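PDB 6OSU: D-alanyl-D-alanine carboxypeptidase (Penicillin binding protein) family protein from Francisella tularensis subsp. tularensis, which probably removes the C-terminal D-alanine from peptidoglycan precursors as a penicillin-binding serine carboxypeptidase of the S11 family. Local coordinates for residues T42-T47 against Y365-K370; L356-N361 against I413-M418. All blocks are in the same frame, centred on the assembly; numbering follows the deposited sequence.

Contact 1 (T42-T47 against Y365-K370)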
ATOM      1  N   THR A  42       6.638   2.756   6.794  1.00 48.22           N
ATOM      2  CA  THR A  42       6.204   1.378   6.621  1.00 49.72           C
ATOM      3  C   THR A  42       4.940   1.178   7.441  1.00 50.50           C
ATOM      4  O   THR A  42       4.929   1.453   8.645  1.00 51.56           O
ATOM      5  CB  THR A  42       7.281   0.374   7.054  1.00 52.44           C
ATOM      6  OG1 THR A  42       8.517   0.675   6.393  1.00 54.75           O
ATOM      7  CG2 THR A  42       6.859  -1.050   6.693  1.00 51.42           C
ATOM      8  N   MET A  43       3.885   0.699   6.790  1.00 50.09           N
ATOM      9  CA  MET A  43       2.571   0.592   7.406  1.00 51.46           C
ATOM     10  C   MET A  43       1.991  -0.791   7.150  1.00 51.00           C
ATOM     11  O   MET A  43       2.127  -1.336   6.051  1.00 50.10           O
ATOM     12  CB  MET A  43       1.631   1.678   6.858  1.00 51.94           C
ATOM     13  CG  MET A  43       0.162   1.444   7.131  1.00 54.06           C
ATOM     14  SD  MET A  43      -0.890   2.643   6.290  1.00 55.10           S
ATOM     15  CE  MET A  43      -0.377   4.161   7.093  1.00 55.33           C
ATOM     16  N   ASP A  44       1.353  -1.359   8.171  1.00 52.37           N
ATOM     17  CA  ASP A  44       0.625  -2.608   8.004  1.00 53.21           C
ATOM     18  C   ASP A  44      -0.729  -2.340   7.358  1.00 53.19           C
ATOM     19  O   ASP A  44      -1.400  -1.352   7.667  1.00 53.43           O
ATOM     20  CB  ASP A  44       0.443  -3.317   9.347  1.00 54.93           C
ATOM     21  CG  ASP A  44      -0.400  -4.574   9.232  1.00 56.49           C
ATOM     22  OD1 ASP A  44      -1.632  -4.487   9.415  1.00 57.16           O
ATOM     23  OD2 ASP A  44       0.168  -5.647   8.934  1.00 57.06           O
ATOM     24  N   TYR A  45      -1.129  -3.233   6.454  1.00 53.61           N
ATOM     25  CA  TYR A  45      -2.297  -2.967   5.623  1.00 52.60           C
ATOM     26  C   TYR A  45      -3.593  -3.112   6.412  1.00 53.10           C
ATOM     27  O   TYR A  45      -4.482  -2.257   6.323  1.00 54.17           O
ATOM     28  CB  TYR A  45      -2.298  -3.895   4.408  1.00 52.62           C
ATOM     29  CG  TYR A  45      -3.622  -3.920   3.685  1.00 52.91           C
ATOM     30  CD1 TYR A  45      -4.077  -2.806   2.991  1.00 51.52           C
ATOM     31  CD2 TYR A  45      -4.421  -5.056   3.703  1.00 54.68           C
ATOM     32  CE1 TYR A  45      -5.293  -2.821   2.338  1.00 53.14           C
ATOM     33  CE2 TYR A  45      -5.637  -5.083   3.049  1.00 55.67           C
ATOM     34  CZ  TYR A  45      -6.067  -3.963   2.368  1.00 55.67           C
ATOM     35  OH  TYR A  45      -7.276  -3.987   1.719  1.00 57.95           O
ATOM     36  N   ARG A  46      -3.723  -4.187   7.189  1.00 52.84           N
ATOM     37  CA  ARG A  46      -4.998  -4.456   7.844  1.00 54.59           C
ATOM     38  C   ARG A  46      -5.221  -3.565   9.062  1.00 55.96           C
ATOM     39  O   ARG A  46      -6.354  -3.145   9.323  1.00 58.40           O
ATOM     40  CB  ARG A  46      -5.087  -5.934   8.228  1.00 56.58           C
ATOM     41  CG  ARG A  46      -5.373  -6.845   7.042  1.00 56.99           C
ATOM     42  CD  ARG A  46      -5.448  -8.303   7.452  1.00 59.63           C
ATOM     43  NE  ARG A  46      -4.174  -8.793   7.969  1.00 61.52           N
ATOM     44  CZ  ARG A  46      -3.947 -10.057   8.314  1.00 65.62           C
ATOM     45  NH1 ARG A  46      -4.910 -10.964   8.192  1.00 69.47           N
ATOM     46  NH2 ARG A  46      -2.758 -10.419   8.779  1.00 64.80           N
ATOM     47  N   THR A  47      -4.169  -3.260   9.818  1.00 54.93           N
ATOM     48  CA  THR A  47      -4.333  -2.433  11.005  1.00 56.04           C
ATOM     49  C   THR A  47      -4.135  -0.951  10.732  1.00 54.73           C
ATOM     50  O   THR A  47      -4.563  -0.122  11.546  1.00 56.42           O
ATOM     51  CB  THR A  47      -3.350  -2.853  12.105  1.00 56.18           C
ATOM     52  OG1 THR A  47      -2.008  -2.650  11.643  1.00 55.75           O
ATOM     53  CG2 THR A  47      -3.543  -4.318  12.485  1.00 56.20           C
ATOM     54  N   TYR A 365      -7.006  -4.496  17.481  1.00 56.42           N
ATOM     55  CA  TYR A 365      -6.319  -5.300  16.478  1.00 54.80           C
ATOM     56  C   TYR A 365      -5.081  -4.517  16.074  1.00 54.12           C
ATOM     57  O   TYR A 365      -5.190  -3.477  15.415  1.00 53.85           O
ATOM     58  CB  TYR A 365      -7.239  -5.578  15.289  1.00 55.61           C
ATOM     59  CG  TYR A 365      -6.677  -6.523  14.252  1.00 55.29           C
ATOM     60  CD1 TYR A 365      -6.288  -7.815  14.592  1.00 54.66           C
ATOM     61  CD2 TYR A 365      -6.558  -6.131  12.925  1.00 55.43           C
ATOM     62  CE1 TYR A 365      -5.779  -8.683  13.637  1.00 54.01           C
ATOM     63  CE2 TYR A 365      -6.054  -6.988  11.967  1.00 54.90           C
ATOM     64  CZ  TYR A 365      -5.667  -8.261  12.325  1.00 54.22           C
ATOM     65  OH  TYR A 365      -5.161  -9.110  11.366  1.00 54.73           O
ATOM     66  N   LYS A 366      -3.906  -5.000  16.484  1.00 53.60           N
ATOM     67  CA  LYS A 366      -2.688  -4.206  16.417  1.00 54.93           C
ATOM     68  C   LYS A 366      -1.545  -5.000  15.793  1.00 55.61           C
ATOM     69  O   LYS A 366      -1.469  -6.227  15.919  1.00 55.52           O
ATOM     70  CB  LYS A 366      -2.289  -3.716  17.821  1.00 55.65           C
ATOM     71  CG  LYS A 366      -1.343  -2.523  17.833  1.00 57.58           C
ATOM     72  CD  LYS A 366      -1.033  -2.073  19.256  1.00 59.02           C
ATOM     73  CE  LYS A 366       0.226  -1.206  19.316  1.00 60.85           C
ATOM     74  NZ  LYS A 366      -0.006   0.204  18.883  1.00 63.52           N
ATOM     75  N   THR A 367      -0.659  -4.279  15.112  1.00 56.51           N
ATOM     76  CA  THR A 367       0.586  -4.841  14.597  1.00 56.27           C
ATOM     77  C   THR A 367       1.667  -4.647  15.656  1.00 55.93           C
ATOM     78  O   THR A 367       2.063  -3.514  15.949  1.00 56.76           O
ATOM     79  CB  THR A 367       0.975  -4.173  13.280  1.00 57.54           C
ATOM     80  OG1 THR A 367      -0.059  -4.384  12.311  1.00 58.41           O
ATOM     81  CG2 THR A 367       2.284  -4.743  12.754  1.00 57.53           C
ATOM     82  N   VAL A 368       2.139  -5.747  16.234  1.00 55.04           N
ATOM     83  CA  VAL A 368       3.081  -5.690  17.351  1.00 55.27           C
ATOM     84  C   VAL A 368       4.265  -6.595  17.032  1.00 54.81           C
ATOM     85  O   VAL A 368       4.166  -7.500  16.190  1.00 53.62           O
ATOM     86  CB  VAL A 368       2.409  -6.100  18.683  1.00 55.91           C
ATOM     87  CG1 VAL A 368       1.288  -5.132  19.035  1.00 56.53           C
ATOM     88  CG2 VAL A 368       1.878  -7.519  18.596  1.00 55.31           C
ATOM     89  N   PRO A 369       5.410  -6.364  17.677  1.00 55.64           N
ATOM     90  CA  PRO A 369       6.562  -7.249  17.459  1.00 56.24           C
ATOM     91  C   PRO A 369       6.238  -8.687  17.838  1.00 55.76           C
ATOM     92  O   PRO A 369       5.552  -8.946  18.829  1.00 55.24           O
ATOM     93  CB  PRO A 369       7.639  -6.659  18.374  1.00 58.11           C
ATOM     94  CG  PRO A 369       7.244  -5.224  18.548  1.00 57.73           C
ATOM     95  CD  PRO A 369       5.750  -5.214  18.536  1.00 55.92           C
ATOM     96  N   LYS A 370       6.739  -9.627  17.026  1.00 56.28           N
ATOM     97  CA  LYS A 370       6.556 -11.045  17.325  1.00 58.29           C
ATOM     98  C   LYS A 370       7.061 -11.383  18.719  1.00 60.59           C
ATOM     99  O   LYS A 370       6.462 -12.203  19.425  1.00 61.89           O
ATOM    100  CB  LYS A 370       7.284 -11.908  16.296  1.00 61.18           C
ATOM    101  CG  LYS A 370       6.579 -12.087  14.968  1.00 61.84           C
ATOM    102  CD  LYS A 370       7.203 -13.251  14.208  1.00 64.79           C
ATOM    103  CE  LYS A 370       7.706 -12.835  12.834  1.00 66.11           C
ATOM    104  NZ  LYS A 370       6.599 -12.498  11.893  1.00 65.80           N
TER
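Thr-47 of the turn after strand 39-44 packs between Tyr-365 and Thr-367 of strand 364-369. Its CB lies 3.6 Å from Thr-367 OG1. From there the side chain branches. The methyl CG2 turns to Tyr-365, 3.5 Å from ring atom CD2, and also rests near the carbonyl O of that residue. The hydroxyl OG1 comes within 2.7 Å of Thr-367 OG1. With chi1 at 63°, this hydroxyl sits between the backbone N and the carbonyl carbon, from where it reaches back to Asp-44.

Asp-44 OD1 takes two bonds from Thr-47. The backbone N gives one of 2.8 Å, nearly along the C-O axis, which makes an Asx motif. Thr-47 OG1 gives the other, at 2.9 Å from above the carboxylate plane. Asn-330 ND2 is a further donor to OD1. The same asparagine bonds Thr-367 OG1 through its OD1.

At the outer side, the Tyr-365 hydroxyl stands over the centre of the Arg-46 guanidinium. Its OH is 3.4 Å from Arg-46 CZ. The ring plane stands 88° to the guanidinium, so the tyrosine meets it with its hydroxyl oxygen and not with a ring face. Arg-46 CB meets the edge of the same tyrosine ring. Arg-46 NH2 forms a salt bridge with Glu-298.

The segments meet mainly through side chains, with no backbone pairing between them, where the catalytic domain abuts the C-terminal domain. The Asx motif ties Thr-47 to Asp-44, and both lie against Thr-367. The chemistry implies a mixed interface: Asn-330 links the two polar sides, while the Tyr-365 ring packs on Thr-47 CG2 and Arg-46 CB.

Contact 2 (L356-N361 against I413-M418)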
ATOM      1  N   LEU A 356     -18.235  -5.182  39.334  1.00102.90           N
ATOM      2  CA  LEU A 356     -18.252  -4.275  38.189  1.00 99.28           C
ATOM      3  C   LEU A 356     -17.681  -4.971  36.961  1.00 95.87           C
ATOM      4  O   LEU A 356     -16.541  -5.446  36.985  1.00 93.23           O
ATOM      5  CB  LEU A 356     -17.459  -3.000  38.484  1.00 96.52           C
ATOM      6  CG  LEU A 356     -17.351  -1.995  37.333  1.00 93.19           C
ATOM      7  CD1 LEU A 356     -18.723  -1.460  36.950  1.00 96.01           C
ATOM      8  CD2 LEU A 356     -16.404  -0.855  37.683  1.00 91.16           C
ATOM      9  N   THR A 357     -18.469  -5.017  35.889  1.00 96.25           N
ATOM     10  CA  THR A 357     -18.026  -5.506  34.590  1.00 91.81           C
ATOM     11  C   THR A 357     -17.888  -4.331  33.632  1.00 88.15           C
ATOM     12  O   THR A 357     -18.741  -3.439  33.603  1.00 90.30           O
ATOM     13  CB  THR A 357     -19.006  -6.535  34.013  1.00 93.81           C
ATOM     14  OG1 THR A 357     -19.044  -7.690  34.860  1.00 96.25           O
ATOM     15  CG2 THR A 357     -18.595  -6.956  32.613  1.00 90.33           C
ATOM     16  N   VAL A 358     -16.803  -4.331  32.857  1.00 82.84           N
ATOM     17  CA  VAL A 358     -16.531  -3.288  31.880  1.00 81.26           C
ATOM     18  C   VAL A 358     -16.277  -3.938  30.527  1.00 80.11           C
ATOM     19  O   VAL A 358     -15.901  -5.109  30.430  1.00 79.59           O
ATOM     20  CB  VAL A 358     -15.333  -2.404  32.291  1.00 79.20           C
ATOM     21  CG1 VAL A 358     -15.596  -1.744  33.633  1.00 81.64           C
ATOM     22  CG2 VAL A 358     -14.056  -3.232  32.341  1.00 76.69           C
ATOM     23  N   ALA A 359     -16.491  -3.155  29.472  1.00 79.61           N
ATOM     24  CA  ALA A 359     -16.293  -3.622  28.106  1.00 77.01           C
ATOM     25  C   ALA A 359     -16.266  -2.416  27.179  1.00 76.97           C
ATOM     26  O   ALA A 359     -16.733  -1.329  27.531  1.00 78.49           O
ATOM     27  CB  ALA A 359     -17.387  -4.605  27.674  1.00 78.79           C
ATOM     28  N   SER A 360     -15.700  -2.625  25.991  1.00 74.98           N
ATOM     29  CA  SER A 360     -15.698  -1.642  24.918  1.00 76.27           C
ATOM     30  C   SER A 360     -16.274  -2.271  23.656  1.00 78.42           C
ATOM     31  O   SER A 360     -16.075  -3.462  23.396  1.00 77.76           O
ATOM     32  CB  SER A 360     -14.281  -1.114  24.648  1.00 73.20           C
ATOM     33  OG  SER A 360     -14.227  -0.389  23.428  1.00 73.64           O
ATOM     34  N   ASN A 361     -16.998  -1.472  22.878  1.00 81.92           N
ATOM     35  CA  ASN A 361     -17.535  -1.955  21.613  1.00 84.20           C
ATOM     36  C   ASN A 361     -16.486  -2.001  20.510  1.00 82.04           C
ATOM     37  O   ASN A 361     -16.807  -2.412  19.390  1.00 83.02           O
ATOM     38  CB  ASN A 361     -18.720  -1.090  21.168  1.00 88.66           C
ATOM     39  CG  ASN A 361     -18.380   0.392  21.107  1.00 88.81           C
ATOM     40  OD1 ASN A 361     -17.228   0.790  21.275  1.00 85.62           O
ATOM     41  ND2 ASN A 361     -19.392   1.217  20.858  1.00 93.19           N
ATOM     42  N   ILE A 413      -7.479   1.560  25.333  1.00 67.11           N
ATOM     43  CA  ILE A 413      -8.792   1.842  24.762  1.00 67.23           C
ATOM     44  C   ILE A 413      -9.764   2.177  25.890  1.00 69.72           C
ATOM     45  O   ILE A 413      -9.769   1.504  26.933  1.00 70.27           O
ATOM     46  CB  ILE A 413      -9.265   0.666  23.885  1.00 66.19           C
ATOM     47  CG1 ILE A 413     -10.199   1.154  22.784  1.00 69.74           C
ATOM     48  CG2 ILE A 413      -9.930  -0.434  24.698  1.00 65.93           C
ATOM     49  CD1 ILE A 413     -10.334   0.167  21.651  1.00 70.39           C
ATOM     50  N   PRO A 414     -10.557   3.240  25.757  1.00 71.12           N
ATOM     51  CA  PRO A 414     -11.510   3.579  26.821  1.00 72.96           C
ATOM     52  C   PRO A 414     -12.556   2.490  26.995  1.00 72.89           C
ATOM     53  O   PRO A 414     -13.053   1.910  26.026  1.00 71.59           O
ATOM     54  CB  PRO A 414     -12.129   4.898  26.343  1.00 75.03           C
ATOM     55  CG  PRO A 414     -11.813   4.980  24.890  1.00 73.79           C
ATOM     56  CD  PRO A 414     -10.511   4.271  24.709  1.00 71.25           C
ATOM     57  N   VAL A 415     -12.882   2.212  28.252  1.00 73.99           N
ATOM     58  CA  VAL A 415     -13.792   1.134  28.606  1.00 74.18           C
ATOM     59  C   VAL A 415     -14.966   1.719  29.382  1.00 77.55           C
ATOM     60  O   VAL A 415     -14.839   2.734  30.077  1.00 78.40           O
ATOM     61  CB  VAL A 415     -13.067   0.030  29.409  1.00 72.70           C
ATOM     62  CG1 VAL A 415     -12.936   0.412  30.877  1.00 74.15           C
ATOM     63  CG2 VAL A 415     -13.768  -1.297  29.240  1.00 73.94           C
ATOM     64  N   VAL A 416     -16.120   1.077  29.247  1.00 79.27           N
ATOM     65  CA  VAL A 416     -17.372   1.622  29.749  1.00 82.82           C
ATOM     66  C   VAL A 416     -18.004   0.623  30.707  1.00 85.08           C
ATOM     67  O   VAL A 416     -17.744  -0.583  30.643  1.00 83.15           O
ATOM     68  CB  VAL A 416     -18.325   1.974  28.583  1.00 84.87           C
ATOM     69  CG1 VAL A 416     -19.296   0.836  28.300  1.00 86.58           C
ATOM     70  CG2 VAL A 416     -19.054   3.269  28.861  1.00 88.88           C
ATOM     71  N   ALA A 417     -18.839   1.138  31.608  1.00 90.04           N
ATOM     72  CA  ALA A 417     -19.445   0.311  32.643  1.00 94.03           C
ATOM     73  C   ALA A 417     -20.627  -0.476  32.088  1.00 97.82           C
ATOM     74  O   ALA A 417     -21.474   0.069  31.371  1.00 99.98           O
ATOM     75  CB  ALA A 417     -19.892   1.176  33.822  1.00 97.27           C
ATOM     76  N   MET A 418     -20.676  -1.765  32.417  1.00 99.04           N
ATOM     77  CA  MET A 418     -21.802  -2.614  32.072  1.00103.09           C
ATOM     78  C   MET A 418     -22.671  -2.959  33.273  1.00107.97           C
ATOM     79  O   MET A 418     -23.732  -3.564  33.093  1.00111.27           O
ATOM     80  CB  MET A 418     -21.311  -3.909  31.409  1.00101.69           C
ATOM     81  CG  MET A 418     -20.316  -3.701  30.269  1.00 98.19           C
ATOM     82  SD  MET A 418     -21.048  -3.788  28.620  1.00100.30           S
ATOM     83  CE  MET A 418     -21.381  -2.064  28.281  1.00101.41           C
TER
HETATM   84  O   HOH W   1     -13.342   2.146  23.068  1.00 71.46           O
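An antiparallel strand pair in the C-terminal domain of the penicillin-binding protein 5 type forms this contact. Strand 355-359 runs beside the end of strand 409-417. The short segments make an angle of 137°, so the pair is strongly twisted.

Ala-359 and Val-416 are a hydrogen-bonded pair. Ala-359 N donates to Val-416 O at 3.1 Å, in the carbonyl plane. The return bond, Val-416 N to Ala-359 O, is 3.0 Å long, but its donor stands 37° out of the carbonyl plane. A third bond continues the pairing, from Met-418 N to Thr-357 O at 2.8 Å. Between them, Val-358 and Ala-417 form a non-hydrogen-bonded pair. Here Val-358 CA makes a C-H...O contact with Val-416 O.

Two clusters of side chains flank the backbone bonds. Beside Val-358, whose CB meets Val-415 CG2 at 3.6 Å, the two valine side chains cross at about a right angle. With Val-415 chi1 at 81°, CG1 falls between N and the carbonyl carbon, and Val-415 CG2 swings across to the neighbouring strand, 3.3 Å from Ala-359 N. Leu-356 CD1 reaches Ala-417 CB. On the face of Ala-359, the bent chain of Met-418 folds back and sets SD 3.9 Å from Ala-359 CB.

Past the Ala-359 and Val-416 pair the direct backbone bonds end, and a water links the segments. It is hydrogen-bonded to Ser-360 OG (2.7 Å) and donates to Pro-414 O. Ser-360 OG also takes a bond from Gln-362 N.

Strand 340-343 flanks 355-359 on its other edge, and strand 395-403 flanks 409-417. Val-358 and Val-415 both touch Val-396 of strand 395-403, while Leu-356 and Val-358 reach strand 376-382.

From the N terminus, the chain first lays down 42-47 at the end of a strand of the catalytic domain's five-stranded sheet. It then builds most of that domain and passes into the C-terminal domain. There 356-361 comes first, and 365-370 follows a few residues later to close contact 1 over a span of more than 300 residues. The chain returns at 413-418 to close contact 2, a span of about 50 residues that has strands and loops but no helix. The two closures cross, since their segments alternate. Contact 1 joins the two domains, whereas contact 2 pairs two interior strands of the C-terminal sheet. Their centres lie about 24 Å apart.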